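Long-range contacts in putative ATP binding component of ABC-transporter (Escherichia coli, PDB 2R5O), which forms the carbohydrate-binding C-terminal domain of Wzt and probably recognises the O-antigen polysaccharide that this ABC transporter exports: residues D73-V78 / V125-L130; V87-L92 / T104-A109; D133-D138 / S171-G176; Y139-G144 / D162-H167. All coordinates share one frame; numbering follows the deposited sequence.

Contact 1. Residues D73-V78 / V125-L130; sequences DFLMKV and VFKFSL
K127 and L75 lie side by side on neighbouring antiparallel strands, and the lysine serves two partners in turn. K127 CB and K127 CG sit 4.0 and 3.9 Å from L75 CG. K127 CD then passes D73 CG at 4.0 Å; an extended start, K127 CG anti to the backbone N (chi1 177°), and a bend at chi3 (78°) carry the chain along L75 to D73. The ammonium stops short of a salt bridge, K127 NZ standing 4.2 Å from D73 OD2. In one of its two conformers S129 donates OG to D73 OD1 at 2.6 Å from above the carboxylate plane, and Q56 bonds OD2. Between the strands, F74 and M76 pair with F128 and F126 through reciprocal backbone bonds; F74 N to F128 O measures 2.8 Å. On the face that carries F126 and F128, V78 CG2 meets the F126 ring edge-on at CE2, 3.9 Å away. Residues 127-129 also pair with a strand of the second subunit, whose F184 makes an edge-to-face contact with F128. The chemistry implies a two-sided sheet: one face mixes D73, K127 and S129 with L75 and V125, partly exposed; the other, with F74, M76, F126 and F128, is buried and apolar.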
loop_
_atom_site.group_PDB
_atom_site.type_symbol
_atom_site.label_atom_id
_atom_site.label_comp_id
_atom_site.label_asym_id
_atom_site.label_seq_id
_atom_site.Cartn_x
_atom_site.Cartn_y
_atom_site.Cartn_z
ATOM N N ASP A 73 7.774 14.370 -2.283
ATOM C CA ASP A 73 7.187 15.540 -1.645
ATOM C C ASP A 73 6.103 16.127 -2.532
ATOM O O ASP A 73 6.335 16.390 -3.708
ATOM C CB ASP A 73 8.235 16.626 -1.402
ATOM C CG ASP A 73 9.375 16.186 -0.533
ATOM O OD1 ASP A 73 9.222 15.353 0.373
ATOM O OD2 ASP A 73 10.460 16.757 -0.736
ATOM N N PHE A 74 4.934 16.338 -1.940
ATOM C CA PHE A 74 3.766 16.901 -2.587
ATOM C C PHE A 74 3.445 18.193 -1.859
ATOM O O PHE A 74 3.009 18.164 -0.696
ATOM C CB PHE A 74 2.591 15.928 -2.467
ATOM C CG PHE A 74 2.823 14.606 -3.160
ATOM C CD1 PHE A 74 2.587 14.459 -4.510
ATOM C CD2 PHE A 74 3.281 13.491 -2.459
ATOM C CE1 PHE A 74 2.775 13.240 -5.127
ATOM C CE2 PHE A 74 3.474 12.315 -3.097
ATOM C CZ PHE A 74 3.203 12.181 -4.432
ATOM N N LEU A 75 3.698 19.323 -2.505
ATOM C CA LEU A 75 3.551 20.652 -1.904
ATOM C C LEU A 75 2.406 21.403 -2.544
ATOM O O LEU A 75 2.224 21.351 -3.771
ATOM C CB LEU A 75 4.830 21.487 -2.058
ATOM C CG LEU A 75 6.073 20.884 -1.398
ATOM C CD1 LEU A 75 6.883 20.036 -2.367
ATOM C CD2 LEU A 75 6.921 21.962 -0.754
ATOM N N MET A 76 1.650 22.123 -1.725
ATOM C CA MET A 76 0.567 22.968 -2.204
ATOM C C MET A 76 0.692 24.357 -1.593
ATOM O O MET A 76 1.023 24.485 -0.422
ATOM C CB MET A 76 -0.809 22.343 -1.889
ATOM C CG MET A 76 -0.962 21.828 -0.445
ATOM S SD MET A 76 -2.577 21.162 0.009
ATOM C CE MET A 76 -3.390 22.689 0.202
ATOM N N LYS A 77 0.425 25.392 -2.392
ATOM C CA LYS A 77 0.483 26.778 -1.947
ATOM C C LYS A 77 -0.929 27.335 -1.914
ATOM O O LYS A 77 -1.691 27.186 -2.875
ATOM C CB LYS A 77 1.334 27.604 -2.894
ATOM C CG LYS A 77 1.481 29.050 -2.432
ATOM C CD LYS A 77 2.548 29.835 -3.197
ATOM C CE LYS A 77 2.068 30.227 -4.561
ATOM N NZ LYS A 77 2.908 31.313 -5.192
ATOM N N VAL A 78 -1.270 27.985 -0.809
ATOM C CA VAL A 78 -2.625 28.490 -0.566
ATOM C C VAL A 78 -2.573 29.960 -0.178
ATOM O O VAL A 78 -1.733 30.356 0.648
ATOM C CB VAL A 78 -3.312 27.732 0.582
ATOM C CG1 VAL A 78 -4.756 28.204 0.758
ATOM C CG2 VAL A 78 -3.250 26.235 0.330
ATOM N N VAL A 125 2.631 27.466 2.344
ATOM C CA VAL A 125 2.919 26.238 1.639
ATOM C C VAL A 125 2.831 25.097 2.641
ATOM O O VAL A 125 3.310 25.182 3.780
ATOM C CB VAL A 125 4.310 26.303 0.991
ATOM C CG1 VAL A 125 4.674 24.961 0.374
ATOM C CG2 VAL A 125 4.344 27.410 -0.057
ATOM N N PHE A 126 2.233 24.003 2.189
ATOM C CA PHE A 126 2.080 22.783 2.975
ATOM C C PHE A 126 2.659 21.619 2.217
ATOM O O PHE A 126 2.469 21.520 1.006
ATOM C CB PHE A 126 0.597 22.542 3.244
ATOM C CG PHE A 126 -0.091 23.715 3.899
ATOM C CD1 PHE A 126 0.262 24.144 5.175
ATOM C CD2 PHE A 126 -1.029 24.441 3.207
ATOM C CE1 PHE A 126 -0.378 25.241 5.762
ATOM C CE2 PHE A 126 -1.694 25.522 3.788
ATOM C CZ PHE A 126 -1.365 25.914 5.057
ATOM N N LYS A 127 3.351 20.730 2.929
ATOM C CA LYS A 127 4.057 19.633 2.296
ATOM C C LYS A 127 3.652 18.299 2.897
ATOM O O LYS A 127 3.767 18.106 4.115
ATOM C CB LYS A 127 5.571 19.845 2.446
ATOM C CG LYS A 127 6.395 18.696 1.868
ATOM C CD LYS A 127 7.874 18.987 1.845
ATOM C CE LYS A 127 8.537 18.824 3.164
ATOM N NZ LYS A 127 10.033 18.836 2.923
ATOM N N PHE A 128 3.254 17.362 2.041
ATOM C CA PHE A 128 3.024 15.963 2.427
ATOM C C PHE A 128 4.147 15.154 1.778
ATOM O O PHE A 128 4.324 15.218 0.561
ATOM C CB PHE A 128 1.670 15.463 1.900
ATOM C CG PHE A 128 0.495 16.109 2.572
ATOM C CD1 PHE A 128 -0.075 15.506 3.666
ATOM C CD2 PHE A 128 -0.030 17.292 2.106
ATOM C CE1 PHE A 128 -1.141 16.079 4.309
ATOM C CE2 PHE A 128 -1.107 17.874 2.752
ATOM C CZ PHE A 128 -1.650 17.272 3.834
ATOM N N SER A 129 4.885 14.400 2.566
ATOM C CA SER A 129 5.993 13.605 2.047
ATOM C C SER A 129 5.689 12.138 2.343
ATOM O O SER A 129 5.452 11.784 3.492
ATOM C CB SER A 129 7.317 14.005 2.697
ATOM O OG SER A 129 7.631 15.356 2.449
ATOM N N LEU A 130 5.744 11.291 1.330
ATOM C CA LEU A 130 5.377 9.908 1.508
ATOM C C LEU A 130 6.074 9.046 0.468
ATOM O O LEU A 130 6.408 9.516 -0.616
ATOM C CB LEU A 130 3.850 9.733 1.442
ATOM C CG LEU A 130 3.209 10.192 0.131
ATOM C CD1 LEU A 130 3.053 9.055 -0.857
ATOM C CD2 LEU A 130 1.869 10.893 0.362
#

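Contact 2. Residues V87-L92 / T104-A109; sequences VVPGIL and TNSFLA
V88 and N105 touch where a strand gives way to a helical turn, and the asparagine torsion sets up its cap. V88 turns CG1 anti to its backbone N (chi1 179°), which brings that methyl to 3.5 Å from N105 CG. The asparagine takes the crowded position, its CG between the backbone N and the carbonyl carbon (chi1 66°). From there N105 OD1 reaches forward along the chain and accepts from L108 N at 2.9 Å in a nearly straight bond (173°), so the amide is held by its own helix while the valine methyl packs on its carbon. S106 adopts a similar rotamer and sets OG 3.3 Å from P89 CD. Its backbone takes over the pairing, with S106 N donating to P89 O at 3.0 Å. One step along the strand, G90 and N105 form a close non-hydrogen-bonded pair, their CA atoms 3.8 Å apart. Beyond it I91 and T104 exchange two backbone bonds, and their side chains run the same way, T104 CG2 resting 3.8 Å from I91 CG1. F184 and W175 of the second subunit pack against this region, on P89 and S106 and on N105 and L108 respectively. Taken together, this is a beta hairpin of an immunoglobulin-like domain whose return strand runs straight into an asparagine N-cap and a single short helical turn.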
loop_
_atom_site.group_PDB
_atom_site.type_symbol
_atom_site.label_atom_id
_atom_site.label_comp_id
_atom_site.label_asym_id
_atom_site.label_seq_id
_atom_site.Cartn_x
_atom_site.Cartn_y
_atom_site.Cartn_z
ATOM N N VAL A 87 -6.692 25.593 9.942
ATOM C CA VAL A 87 -6.778 25.226 8.526
ATOM C C VAL A 87 -6.158 23.839 8.373
ATOM O O VAL A 87 -5.181 23.497 9.052
ATOM C CB VAL A 87 -6.155 26.259 7.574
ATOM C CG1 VAL A 87 -6.798 27.626 7.821
ATOM C CG2 VAL A 87 -4.632 26.386 7.751
ATOM N N VAL A 88 -6.723 23.060 7.460
ATOM C CA VAL A 88 -6.422 21.654 7.352
ATOM C C VAL A 88 -6.267 21.310 5.875
ATOM O O VAL A 88 -7.242 21.081 5.159
ATOM C CB VAL A 88 -7.562 20.829 7.960
ATOM C CG1 VAL A 88 -7.282 19.348 7.829
ATOM C CG2 VAL A 88 -7.743 21.193 9.449
ATOM N N PRO A 89 -5.021 21.312 5.388
ATOM C CA PRO A 89 -4.741 20.829 4.043
ATOM C C PRO A 89 -4.845 19.320 3.981
ATOM O O PRO A 89 -4.609 18.649 4.981
ATOM C CB PRO A 89 -3.311 21.274 3.787
ATOM C CG PRO A 89 -2.728 21.406 5.136
ATOM C CD PRO A 89 -3.819 21.829 6.061
ATOM N N GLY A 90 -5.127 18.775 2.808
ATOM C CA GLY A 90 -5.212 17.345 2.649
ATOM C C GLY A 90 -4.906 16.888 1.251
ATOM O O GLY A 90 -4.908 17.677 0.303
ATOM N N ILE A 91 -4.724 15.582 1.130
ATOM C CA ILE A 91 -4.477 14.931 -0.145
ATOM C C ILE A 91 -5.323 13.656 -0.269
ATOM O O ILE A 91 -5.648 13.002 0.744
ATOM C CB ILE A 91 -2.997 14.549 -0.300
ATOM C CG1 ILE A 91 -2.474 13.711 0.875
ATOM C CG2 ILE A 91 -2.157 15.782 -0.550
ATOM C CD1 ILE A 91 -1.113 13.105 0.537
ATOM N N LEU A 92 -5.617 13.283 -1.518
ATOM C CA LEU A 92 -6.257 12.022 -1.885
ATOM C C LEU A 92 -5.482 11.454 -3.076
ATOM O O LEU A 92 -5.086 12.188 -3.951
ATOM C CB LEU A 92 -7.718 12.203 -2.299
ATOM C CG LEU A 92 -8.637 12.993 -1.369
ATOM C CD1 LEU A 92 -9.972 13.270 -2.109
ATOM C CD2 LEU A 92 -8.901 12.252 -0.084
ATOM N N THR A 104 -5.319 11.608 3.466
ATOM C CA THR A 104 -4.977 12.127 4.781
ATOM C C THR A 104 -5.104 13.629 4.769
ATOM O O THR A 104 -5.404 14.249 3.754
ATOM C CB THR A 104 -3.560 11.660 5.217
ATOM O OG1 THR A 104 -3.376 11.963 6.614
ATOM C CG2 THR A 104 -2.457 12.302 4.386
ATOM N N ASN A 105 -4.865 14.217 5.925
ATOM C CA ASN A 105 -4.811 15.655 6.043
ATOM C C ASN A 105 -3.811 15.999 7.133
ATOM O O ASN A 105 -3.220 15.116 7.737
ATOM C CB ASN A 105 -6.212 16.243 6.246
ATOM C CG ASN A 105 -6.851 15.843 7.542
ATOM O OD1 ASN A 105 -6.205 15.692 8.562
ATOM N ND2 ASN A 105 -8.187 15.746 7.515
ATOM N N SER A 106 -3.575 17.279 7.385
ATOM C CA SER A 106 -2.564 17.677 8.336
ATOM C C SER A 106 -2.800 17.093 9.713
ATOM O O SER A 106 -1.843 16.763 10.426
ATOM C CB SER A 106 -2.455 19.191 8.421
ATOM O OG SER A 106 -3.709 19.782 8.700
ATOM N N PHE A 107 -4.062 17.058 10.125
ATOM C CA PHE A 107 -4.442 16.562 11.434
ATOM C C PHE A 107 -4.194 15.054 11.566
ATOM O O PHE A 107 -3.554 14.591 12.514
ATOM C CB PHE A 107 -5.904 16.916 11.683
ATOM C CG PHE A 107 -6.388 16.494 13.042
ATOM C CD1 PHE A 107 -5.972 17.167 14.188
ATOM C CD2 PHE A 107 -7.195 15.388 13.176
ATOM C CE1 PHE A 107 -6.413 16.776 15.457
ATOM C CE2 PHE A 107 -7.633 14.978 14.464
ATOM C CZ PHE A 107 -7.209 15.673 15.578
ATOM N N LEU A 108 -4.691 14.285 10.607
ATOM C CA LEU A 108 -4.489 12.832 10.637
ATOM C C LEU A 108 -3.018 12.461 10.461
ATOM O O LEU A 108 -2.479 11.624 11.193
ATOM C CB LEU A 108 -5.349 12.129 9.589
ATOM C CG LEU A 108 -6.845 12.337 9.735
ATOM C CD1 LEU A 108 -7.567 11.574 8.616
ATOM C CD2 LEU A 108 -7.333 11.894 11.119
ATOM N N ALA A 109 -2.350 13.045 9.482
ATOM C CA ALA A 109 -0.981 12.630 9.160
ATOM C C ALA A 109 -0.039 12.876 10.312
ATOM O O ALA A 109 0.877 12.075 10.546
ATOM C CB ALA A 109 -0.471 13.317 7.933
#

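Contact 3. Residues D133-D138 / S171-G176; sequences DLNSGD and SMDFWG
N135 and F174 approach from opposite directions and, in one of the two F174 conformers, meet as a stacked pair of flat groups, the amide lying over one face of the ring. Their planes differ by 9°, and N135 CG sits 3.7 Å above the ring plane, over its centre. In this conformer F174 has CG between the backbone N and the carbonyl carbon (chi1 54°), which carries the ring beneath the asparagine. The amide nitrogen spends its two N-H groups on backbone carbonyls. N135 ND2 reaches F174 O and G176 O, each at 2.9 Å; the second bond is nearly straight (174°) and lies in the amide plane, and the pair fixes the rotation of the group. Both carbonyls are met from above their planes. D173 stands differently, crossing N135 at about a right angle with its carboxylate turned well away from the amide plane. D173 OD1 accepts from S136 OG at 2.8 Å on the syn side, and a water links S136 O to D173 OD2, so the carboxylate is held at both oxygens. Y102 of the second subunit meets the F174 ring at a slant, and W175 and G176 pair with a strand of that chain. The asparagine thus ties the loop before strand 137-147 to the loop and short strand 175-176, beside a dimer interface across which the sheet runs on, in keeping with domain swapping.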
loop_
_atom_site.group_PDB
_atom_site.type_symbol
_atom_site.label_atom_id
_atom_site.label_comp_id
_atom_site.label_asym_id
_atom_site.label_seq_id
_atom_site.Cartn_x
_atom_site.Cartn_y
_atom_site.Cartn_z
ATOM N N ASP A 133 4.321 3.880 -2.507
ATOM C CA ASP A 133 4.338 2.391 -2.388
ATOM C C ASP A 133 3.184 1.775 -3.245
ATOM O O ASP A 133 2.239 1.187 -2.727
ATOM C CB ASP A 133 4.244 1.986 -0.900
ATOM C CG ASP A 133 5.506 2.260 -0.099
ATOM O OD1 ASP A 133 6.569 2.521 -0.676
ATOM O OD2 ASP A 133 5.458 2.212 1.157
ATOM N N LEU A 134 3.271 2.026 -4.553
ATOM C CA LEU A 134 2.274 1.681 -5.553
ATOM C C LEU A 134 2.937 0.980 -6.715
ATOM O O LEU A 134 4.145 1.132 -6.955
ATOM C CB LEU A 134 1.543 2.931 -6.089
ATOM C CG LEU A 134 0.814 3.783 -5.054
ATOM C CD1 LEU A 134 0.196 4.992 -5.693
ATOM C CD2 LEU A 134 -0.232 3.002 -4.306
ATOM N N ASN A 135 2.166 0.172 -7.435
ATOM C CA ASN A 135 2.695 -0.536 -8.590
ATOM C C ASN A 135 2.805 0.432 -9.777
ATOM O O ASN A 135 2.286 1.556 -9.766
ATOM C CB ASN A 135 1.779 -1.727 -8.936
ATOM C CG ASN A 135 2.531 -2.918 -9.497
ATOM O OD1 ASN A 135 3.718 -2.815 -9.813
ATOM N ND2 ASN A 135 1.848 -4.045 -9.602
ATOM N N SER A 136 3.498 0.007 -10.822
ATOM C CA SER A 136 3.579 0.829 -12.032
ATOM C C SER A 136 2.183 1.164 -12.504
ATOM O O SER A 136 1.277 0.314 -12.413
ATOM C CB SER A 136 4.248 0.074 -13.182
ATOM O OG SER A 136 5.608 -0.172 -12.902
ATOM N N GLY A 137 1.993 2.384 -13.011
ATOM C CA GLY A 137 0.705 2.796 -13.555
ATOM C C GLY A 137 0.446 4.270 -13.307
ATOM O O GLY A 137 1.338 5.009 -12.948
ATOM N N ASP A 138 -0.772 4.703 -13.564
ATOM C CA ASP A 138 -1.190 6.105 -13.461
ATOM C C ASP A 138 -2.183 6.249 -12.304
ATOM O O ASP A 138 -3.053 5.372 -12.103
ATOM C CB ASP A 138 -1.872 6.552 -14.761
ATOM C CG ASP A 138 -0.904 6.735 -15.921
ATOM O OD1 ASP A 138 0.315 6.747 -15.707
ATOM O OD2 ASP A 138 -1.398 6.868 -17.064
ATOM N N SER A 171 11.006 -1.384 -12.182
ATOM C CA SER A 171 11.622 -2.381 -13.070
ATOM C C SER A 171 10.821 -3.675 -13.075
ATOM O O SER A 171 10.536 -4.218 -14.144
ATOM C CB SER A 171 13.087 -2.647 -12.695
ATOM O OG SER A 171 13.210 -3.002 -11.349
ATOM N N MET A 172 10.499 -4.196 -11.889
ATOM C CA MET A 172 9.737 -5.441 -11.774
ATOM C C MET A 172 8.469 -5.212 -10.975
ATOM O O MET A 172 8.502 -4.977 -9.749
ATOM C CB MET A 172 10.572 -6.514 -11.110
ATOM C CG MET A 172 11.838 -6.826 -11.894
ATOM S SD MET A 172 12.549 -8.388 -11.405
ATOM C CE MET A 172 14.235 -8.175 -11.937
ATOM N N ASP A 173 7.338 -5.318 -11.660
ATOM C CA ASP A 173 6.038 -5.172 -11.002
ATOM C C ASP A 173 5.760 -6.385 -10.095
ATOM O O ASP A 173 6.132 -7.505 -10.409
ATOM C CB ASP A 173 4.922 -5.100 -12.049
ATOM C CG ASP A 173 4.856 -3.779 -12.754
ATOM O OD1 ASP A 173 5.776 -2.950 -12.567
ATOM O OD2 ASP A 173 3.866 -3.584 -13.496
ATOM N N PHE A 174 5.046 -6.139 -8.992
ATOM C CA PHE A 174 4.482 -7.177 -8.175
ATOM C C PHE A 174 3.029 -7.349 -8.697
ATOM O O PHE A 174 2.672 -6.776 -9.750
ATOM C CB PHE A 174 4.556 -6.817 -6.682
ATOM C CG PHE A 174 3.930 -5.478 -6.342
ATOM C CD1 PHE A 174 2.593 -5.365 -6.062
ATOM C CD2 PHE A 174 4.708 -4.322 -6.295
ATOM C CE1 PHE A 174 2.037 -4.153 -5.773
ATOM C CE2 PHE A 174 4.143 -3.092 -6.037
ATOM C CZ PHE A 174 2.815 -3.017 -5.765
ATOM N N TRP A 175 2.231 -8.181 -8.062
ATOM C CA TRP A 175 0.831 -8.361 -8.478
ATOM C C TRP A 175 -0.028 -7.418 -7.661
ATOM O O TRP A 175 0.087 -7.346 -6.426
ATOM C CB TRP A 175 0.347 -9.799 -8.251
ATOM C CG TRP A 175 0.900 -10.815 -9.193
ATOM C CD1 TRP A 175 2.192 -11.248 -9.261
ATOM C CD2 TRP A 175 0.182 -11.532 -10.209
ATOM N NE1 TRP A 175 2.324 -12.186 -10.253
ATOM C CE2 TRP A 175 1.106 -12.385 -10.848
ATOM C CE3 TRP A 175 -1.150 -11.542 -10.639
ATOM C CZ2 TRP A 175 0.749 -13.227 -11.901
ATOM C CZ3 TRP A 175 -1.511 -12.390 -11.682
ATOM C CH2 TRP A 175 -0.565 -13.226 -12.297
ATOM N N GLY A 176 -0.866 -6.663 -8.347
ATOM C CA GLY A 176 -1.787 -5.804 -7.679
ATOM C C GLY A 176 -1.428 -4.368 -7.815
ATOM O O GLY A 176 -0.899 -3.924 -8.842
HETATM O O HOH W 1 1.159 -2.334 -12.701
#

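Contact 4. Residues Y139-G144 / D162-H167; sequences YLLSFG and DSIILH
A classic beta bulge interrupts the pairing of this hairpin, where S163 and I164 both face L141. The carbonyl of L141 accepts from both residues, L141 O lying 3.0 Å from S163 N and 3.2 Å from I164 N. Regular antiparallel pairing resumes beyond it: L141 N donates to I164 O almost straight (177°), and Y139 and L166 bond in both directions. At the corner before the bulge, D162 adopts left-handed backbone angles, and its amide is caught by a side chain, D162 N donating to S142 OG at 2.8 Å. With OG anti to the carbonyl carbon (chi1 -55°), S142 turns its hydroxyl to the D162 amide. A water lies 2.7 Å from S142 OG, within reach also of L140 O and D162 OD1. D162 OD1 comes 3.6 Å from L140 CB. On the other side of the sheet I164 CD1 carries the apolar contact, with L141 CD2 alongside at 3.9 Å and F143 CE2 at 3.5 Å; L166 CD1 continues the layer over L141 CB. Y139 OH and S163 OG find polar partners in N135 O and R160 O. The layer formed by L141, F143, I164 and L166 packs across the core on Y53 and I55 of strand 48-57 and F74 of strand 71-80, while strand 84-95 pairs along the other edge of 137-147.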
loop_
_atom_site.group_PDB
_atom_site.type_symbol
_atom_site.label_atom_id
_atom_site.label_comp_id
_atom_site.label_asym_id
_atom_site.label_seq_id
_atom_site.Cartn_x
_atom_site.Cartn_y
_atom_site.Cartn_z
ATOM N N TYR A 139 -2.071 7.347 -11.573
ATOM C CA TYR A 139 -2.894 7.597 -10.405
ATOM C C TYR A 139 -3.337 9.061 -10.438
ATOM O O TYR A 139 -2.729 9.919 -11.085
ATOM C CB TYR A 139 -2.090 7.273 -9.139
ATOM C CG TYR A 139 -1.592 5.838 -9.135
ATOM C CD1 TYR A 139 -2.395 4.797 -8.706
ATOM C CD2 TYR A 139 -0.340 5.521 -9.641
ATOM C CE1 TYR A 139 -1.974 3.504 -8.723
ATOM C CE2 TYR A 139 0.116 4.219 -9.662
ATOM C CZ TYR A 139 -0.720 3.198 -9.204
ATOM O OH TYR A 139 -0.316 1.889 -9.214
ATOM N N LEU A 140 -4.392 9.338 -9.688
ATOM C CA LEU A 140 -4.990 10.647 -9.605
ATOM C C LEU A 140 -4.800 11.237 -8.235
ATOM O O LEU A 140 -5.168 10.611 -7.218
ATOM C CB LEU A 140 -6.482 10.582 -9.902
ATOM C CG LEU A 140 -6.881 9.966 -11.246
ATOM C CD1 LEU A 140 -8.372 9.851 -11.393
ATOM C CD2 LEU A 140 -6.281 10.760 -12.406
ATOM N N LEU A 141 -4.226 12.434 -8.191
ATOM C CA LEU A 141 -3.953 13.158 -6.950
ATOM C C LEU A 141 -4.905 14.333 -6.819
ATOM O O LEU A 141 -5.186 15.042 -7.787
ATOM C CB LEU A 141 -2.502 13.667 -6.961
ATOM C CG LEU A 141 -2.042 14.571 -5.817
ATOM C CD1 LEU A 141 -2.036 13.860 -4.491
ATOM C CD2 LEU A 141 -0.658 15.136 -6.149
ATOM N N SER A 142 -5.367 14.546 -5.591
ATOM C CA SER A 142 -6.147 15.724 -5.180
ATOM C C SER A 142 -5.426 16.477 -4.070
ATOM O O SER A 142 -4.856 15.857 -3.182
ATOM C CB SER A 142 -7.494 15.270 -4.581
ATOM O OG SER A 142 -8.221 14.444 -5.473
ATOM N N PHE A 143 -5.494 17.814 -4.121
ATOM C CA PHE A 143 -5.080 18.668 -3.031
ATOM C C PHE A 143 -6.312 19.435 -2.563
ATOM O O PHE A 143 -7.068 19.941 -3.414
ATOM C CB PHE A 143 -4.043 19.694 -3.457
ATOM C CG PHE A 143 -2.626 19.196 -3.609
ATOM C CD1 PHE A 143 -1.917 18.755 -2.533
ATOM C CD2 PHE A 143 -1.986 19.266 -4.829
ATOM C CE1 PHE A 143 -0.598 18.430 -2.642
ATOM C CE2 PHE A 143 -0.662 18.897 -4.965
ATOM C CZ PHE A 143 0.035 18.478 -3.857
ATOM N N GLY A 144 -6.509 19.572 -1.260
ATOM C CA GLY A 144 -7.616 20.332 -0.711
ATOM C C GLY A 144 -7.201 21.163 0.475
ATOM O O GLY A 144 -6.220 20.849 1.148
ATOM N N ASP A 162 -9.008 15.223 -8.091
ATOM C CA ASP A 162 -8.500 14.501 -9.250
ATOM C C ASP A 162 -7.874 15.476 -10.237
ATOM O O ASP A 162 -8.115 15.438 -11.447
ATOM C CB ASP A 162 -9.591 13.678 -9.936
ATOM C CG ASP A 162 -10.007 12.436 -9.159
ATOM O OD1 ASP A 162 -9.320 12.016 -8.242
ATOM O OD2 ASP A 162 -11.075 11.878 -9.548
ATOM N N SER A 163 -7.032 16.356 -9.700
ATOM C CA SER A 163 -6.493 17.467 -10.467
ATOM C C SER A 163 -5.097 17.270 -11.013
ATOM O O SER A 163 -4.663 18.106 -11.820
ATOM C CB SER A 163 -6.542 18.732 -9.627
ATOM O OG SER A 163 -5.782 18.577 -8.422
ATOM N N ILE A 164 -4.417 16.203 -10.613
ATOM C CA ILE A 164 -3.054 15.953 -11.056
ATOM C C ILE A 164 -2.919 14.470 -11.399
ATOM O O ILE A 164 -3.423 13.612 -10.649
ATOM C CB ILE A 164 -2.034 16.364 -9.955
ATOM C CG1 ILE A 164 -2.114 17.877 -9.649
ATOM C CG2 ILE A 164 -0.608 15.946 -10.338
ATOM C CD1 ILE A 164 -1.544 18.253 -8.291
ATOM N N ILE A 165 -2.285 14.162 -12.530
ATOM C CA ILE A 165 -1.982 12.772 -12.886
ATOM C C ILE A 165 -0.555 12.467 -12.445
ATOM O O ILE A 165 0.376 13.255 -12.671
ATOM C CB ILE A 165 -2.265 12.438 -14.373
ATOM C CG1 ILE A 165 -2.051 10.946 -14.626
ATOM C CG2 ILE A 165 -1.447 13.305 -15.312
ATOM C CD1 ILE A 165 -2.723 10.440 -15.881
ATOM N N LEU A 166 -0.387 11.322 -11.788
ATOM C CA LEU A 166 0.906 10.789 -11.378
ATOM C C LEU A 166 1.198 9.513 -12.162
ATOM O O LEU A 166 0.345 8.660 -12.305
ATOM C CB LEU A 166 0.887 10.412 -9.893
ATOM C CG LEU A 166 0.483 11.506 -8.896
ATOM C CD1 LEU A 166 0.515 10.983 -7.470
ATOM C CD2 LEU A 166 1.361 12.739 -9.010
ATOM N N HIS A 167 2.433 9.391 -12.618
ATOM C CA HIS A 167 2.925 8.193 -13.293
ATOM C C HIS A 167 3.917 7.535 -12.381
ATOM O O HIS A 167 4.814 8.225 -11.891
ATOM C CB HIS A 167 3.610 8.544 -14.627
ATOM C CG HIS A 167 2.804 9.446 -15.498
ATOM N ND1 HIS A 167 1.613 9.051 -16.072
ATOM C CD2 HIS A 167 3.006 10.723 -15.895
ATOM C CE1 HIS A 167 1.120 10.048 -16.787
ATOM N NE2 HIS A 167 1.943 11.075 -16.695
HETATM O O HOH W 2 -7.551 11.879 -6.072
#

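How the contacts relate
From the N terminus, strand 71-80 opens contact 1, and the chain completes contact 2 as a hairpin before strand 123-131 returns to close contact 1 around it. Likewise residues 133-138 open contact 3, contact 4 opens and closes as the following hairpin, and 171-176 finish contact 3 around it. The two nests stand in series and none cross. Contact 1 belongs to one sheet, contacts 2 and 4 to the other, facing each other through F74, M76, F128, P89, I91 and F143. Contact 3 ties the start of strand 137-147 to the 171-176 tail, and D138 OD1 probably hydrogen-bonds H167 ND1 of contact 4. Contacts 1, 2 and 3 also touch the second subunit.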